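Side-chain contact in L-threonine 3-dehydrogenase (Clostridioides difficile, PDB 7OL1), which probably oxidises L-threonine at its 3-hydroxyl carbon as an NAD(P)-dependent dehydrogenase of the epimerase/dehydratase type: residues D130-T135 / D245-P250. Residues are numbered along the deposited sequence; the frame is centred on the assembly and turned at random.
Sequences DCKFFT and DLIEAP
With CG opposite the backbone N (chi1 -175°), F134 carries its ring to I247, while I247 turns CG1 away from its own carbonyl carbon (chi1 -83°) and into that ring. The two side chains belong to the largely parallel central sheet of a Rossmann-type fold, strand 132-138, and to the last turn of helix 236-248, which packs on one side of it. Helix 108-129 takes the other side, where F133, the residue before F134, points away from helix 236-248 and packs against L119, L123 and A126.

I247 meets the root of the phenyl group: its CG1 lies 3.8 Å from F134 CD2, obliquely to the ring, and its CD1 is 3.8 Å from F134 CB. I247 also touches I94 of the adjoining strand 92-95. L246 comes in at the ring edge, close to its plane, with CD2 4.1 Å from F134 CE2. Its backbone O accepts a hydrogen bond from R186, which binds A249 O as well and so ties the helix end to strand 184-194. At the start of the strand, K132 brings its CD to I247, 4.1 Å from I247 O.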
loop_
_atom_site.group_PDB
_atom_site.type_symbol
_atom_site.label_atom_id
_atom_site.label_comp_id
_atom_site.label_asym_id
_atom_site.label_seq_id
_atom_site.Cartn_x
_atom_site.Cartn_y
_atom_site.Cartn_z
ATOM N N ASP A 130 7.765 -11.441 -20.142
ATOM C CA ASP A 130 6.888 -12.594 -19.801
ATOM C C ASP A 130 7.565 -13.494 -18.764
ATOM O O ASP A 130 7.551 -14.722 -18.921
ATOM C CB ASP A 130 6.529 -13.412 -21.044
ATOM C CG ASP A 130 5.053 -13.340 -21.346
ATOM O OD1 ASP A 130 4.636 -12.329 -21.962
ATOM O OD2 ASP A 130 4.334 -14.268 -20.915
ATOM N N CYS A 131 8.130 -12.913 -17.725
ATOM C CA CYS A 131 8.706 -13.692 -16.606
ATOM C C CYS A 131 7.626 -14.022 -15.600
ATOM O O CYS A 131 6.625 -13.273 -15.505
ATOM C CB CYS A 131 9.761 -12.931 -15.825
ATOM S SG CYS A 131 11.267 -12.770 -16.793
ATOM N N LYS A 132 7.878 -15.130 -14.926
ATOM C CA LYS A 132 7.337 -15.494 -13.614
ATOM C C LYS A 132 8.025 -14.562 -12.628
ATOM O O LYS A 132 9.252 -14.418 -12.720
ATOM C CB LYS A 132 7.600 -16.982 -13.358
ATOM C CG LYS A 132 6.895 -17.906 -14.346
ATOM C CD LYS A 132 6.937 -19.360 -13.945
ATOM C CE LYS A 132 7.953 -20.151 -14.737
ATOM N NZ LYS A 132 7.433 -20.497 -16.082
ATOM N N PHE A 133 7.252 -13.957 -11.739
ATOM C CA PHE A 133 7.743 -12.951 -10.779
ATOM C C PHE A 133 7.234 -13.293 -9.369
ATOM O O PHE A 133 6.057 -13.062 -9.020
ATOM C CB PHE A 133 7.382 -11.543 -11.271
ATOM C CG PHE A 133 8.191 -10.495 -10.549
ATOM C CD1 PHE A 133 9.446 -10.137 -10.997
ATOM C CD2 PHE A 133 7.744 -9.942 -9.361
ATOM C CE1 PHE A 133 10.201 -9.205 -10.309
ATOM C CE2 PHE A 133 8.512 -9.025 -8.665
ATOM C CZ PHE A 133 9.746 -8.664 -9.139
ATOM N N PHE A 134 8.134 -13.822 -8.556
ATOM C CA PHE A 134 7.899 -14.137 -7.138
ATOM C C PHE A 134 8.507 -13.053 -6.243
ATOM O O PHE A 134 9.688 -12.886 -6.277
ATOM C CB PHE A 134 8.494 -15.493 -6.805
ATOM C CG PHE A 134 8.190 -15.943 -5.404
ATOM C CD1 PHE A 134 8.970 -15.506 -4.343
ATOM C CD2 PHE A 134 7.112 -16.764 -5.150
ATOM C CE1 PHE A 134 8.700 -15.913 -3.052
ATOM C CE2 PHE A 134 6.837 -17.167 -3.859
ATOM C CZ PHE A 134 7.634 -16.748 -2.818
ATOM N N THR A 135 7.680 -12.406 -5.425
ATOM C CA THR A 135 8.056 -11.484 -4.338
ATOM C C THR A 135 7.577 -12.045 -3.004
ATOM O O THR A 135 6.401 -12.288 -2.815
ATOM C CB THR A 135 7.332 -10.148 -4.492
ATOM O OG1 THR A 135 7.085 -9.933 -5.885
ATOM C CG2 THR A 135 8.082 -9.023 -3.814
ATOM N N ASP A 245 6.868 -24.841 -4.887
ATOM C CA ASP A 245 5.494 -25.408 -5.037
ATOM C C ASP A 245 4.613 -24.310 -5.647
ATOM O O ASP A 245 4.013 -24.578 -6.723
ATOM C CB ASP A 245 4.953 -26.008 -3.732
ATOM C CG ASP A 245 5.698 -27.249 -3.220
ATOM O OD1 ASP A 245 6.334 -27.964 -4.043
ATOM O OD2 ASP A 245 5.656 -27.490 -1.987
ATOM N N LEU A 246 4.665 -23.092 -5.084
ATOM C CA LEU A 246 3.813 -21.957 -5.547
ATOM C C LEU A 246 4.285 -21.440 -6.911
ATOM O O LEU A 246 3.393 -21.192 -7.767
ATOM C CB LEU A 246 3.725 -20.821 -4.517
ATOM C CG LEU A 246 3.010 -19.563 -5.032
ATOM C CD1 LEU A 246 1.638 -19.890 -5.595
ATOM C CD2 LEU A 246 2.907 -18.470 -3.975
ATOM N N ILE A 247 5.589 -21.252 -7.150
ATOM C CA ILE A 247 6.031 -20.666 -8.463
ATOM C C ILE A 247 5.459 -21.513 -9.617
ATOM O O ILE A 247 4.981 -20.901 -10.638
ATOM C CB ILE A 247 7.563 -20.466 -8.567
ATOM C CG1 ILE A 247 8.000 -19.156 -7.901
ATOM C CG2 ILE A 247 7.992 -20.478 -10.026
ATOM C CD1 ILE A 247 9.425 -19.121 -7.401
ATOM N N GLU A 248 5.473 -22.843 -9.419
ATOM C CA GLU A 248 5.230 -23.891 -10.449
ATOM C C GLU A 248 3.787 -24.402 -10.412
ATOM O O GLU A 248 3.428 -25.166 -11.315
ATOM C CB GLU A 248 6.199 -25.056 -10.240
ATOM C CG GLU A 248 7.645 -24.613 -10.350
ATOM C CD GLU A 248 8.626 -25.680 -10.788
ATOM O OE1 GLU A 248 8.745 -26.697 -10.065
ATOM O OE2 GLU A 248 9.284 -25.477 -11.835
ATOM N N ALA A 249 2.991 -23.997 -9.426
ATOM C CA ALA A 249 1.587 -24.422 -9.291
ATOM C C ALA A 249 0.798 -24.090 -10.557
ATOM O O ALA A 249 1.097 -23.134 -11.258
ATOM C CB ALA A 249 0.968 -23.781 -8.081
ATOM N N PRO A 250 -0.266 -24.860 -10.876
ATOM C CA PRO A 250 -1.117 -24.541 -12.016
ATOM C C PRO A 250 -1.781 -23.176 -11.788
ATOM O O PRO A 250 -2.374 -22.984 -10.749
ATOM C CB PRO A 250 -2.145 -25.693 -12.044
ATOM C CG PRO A 250 -1.515 -26.790 -11.208
ATOM C CD PRO A 250 -0.736 -26.051 -10.143
#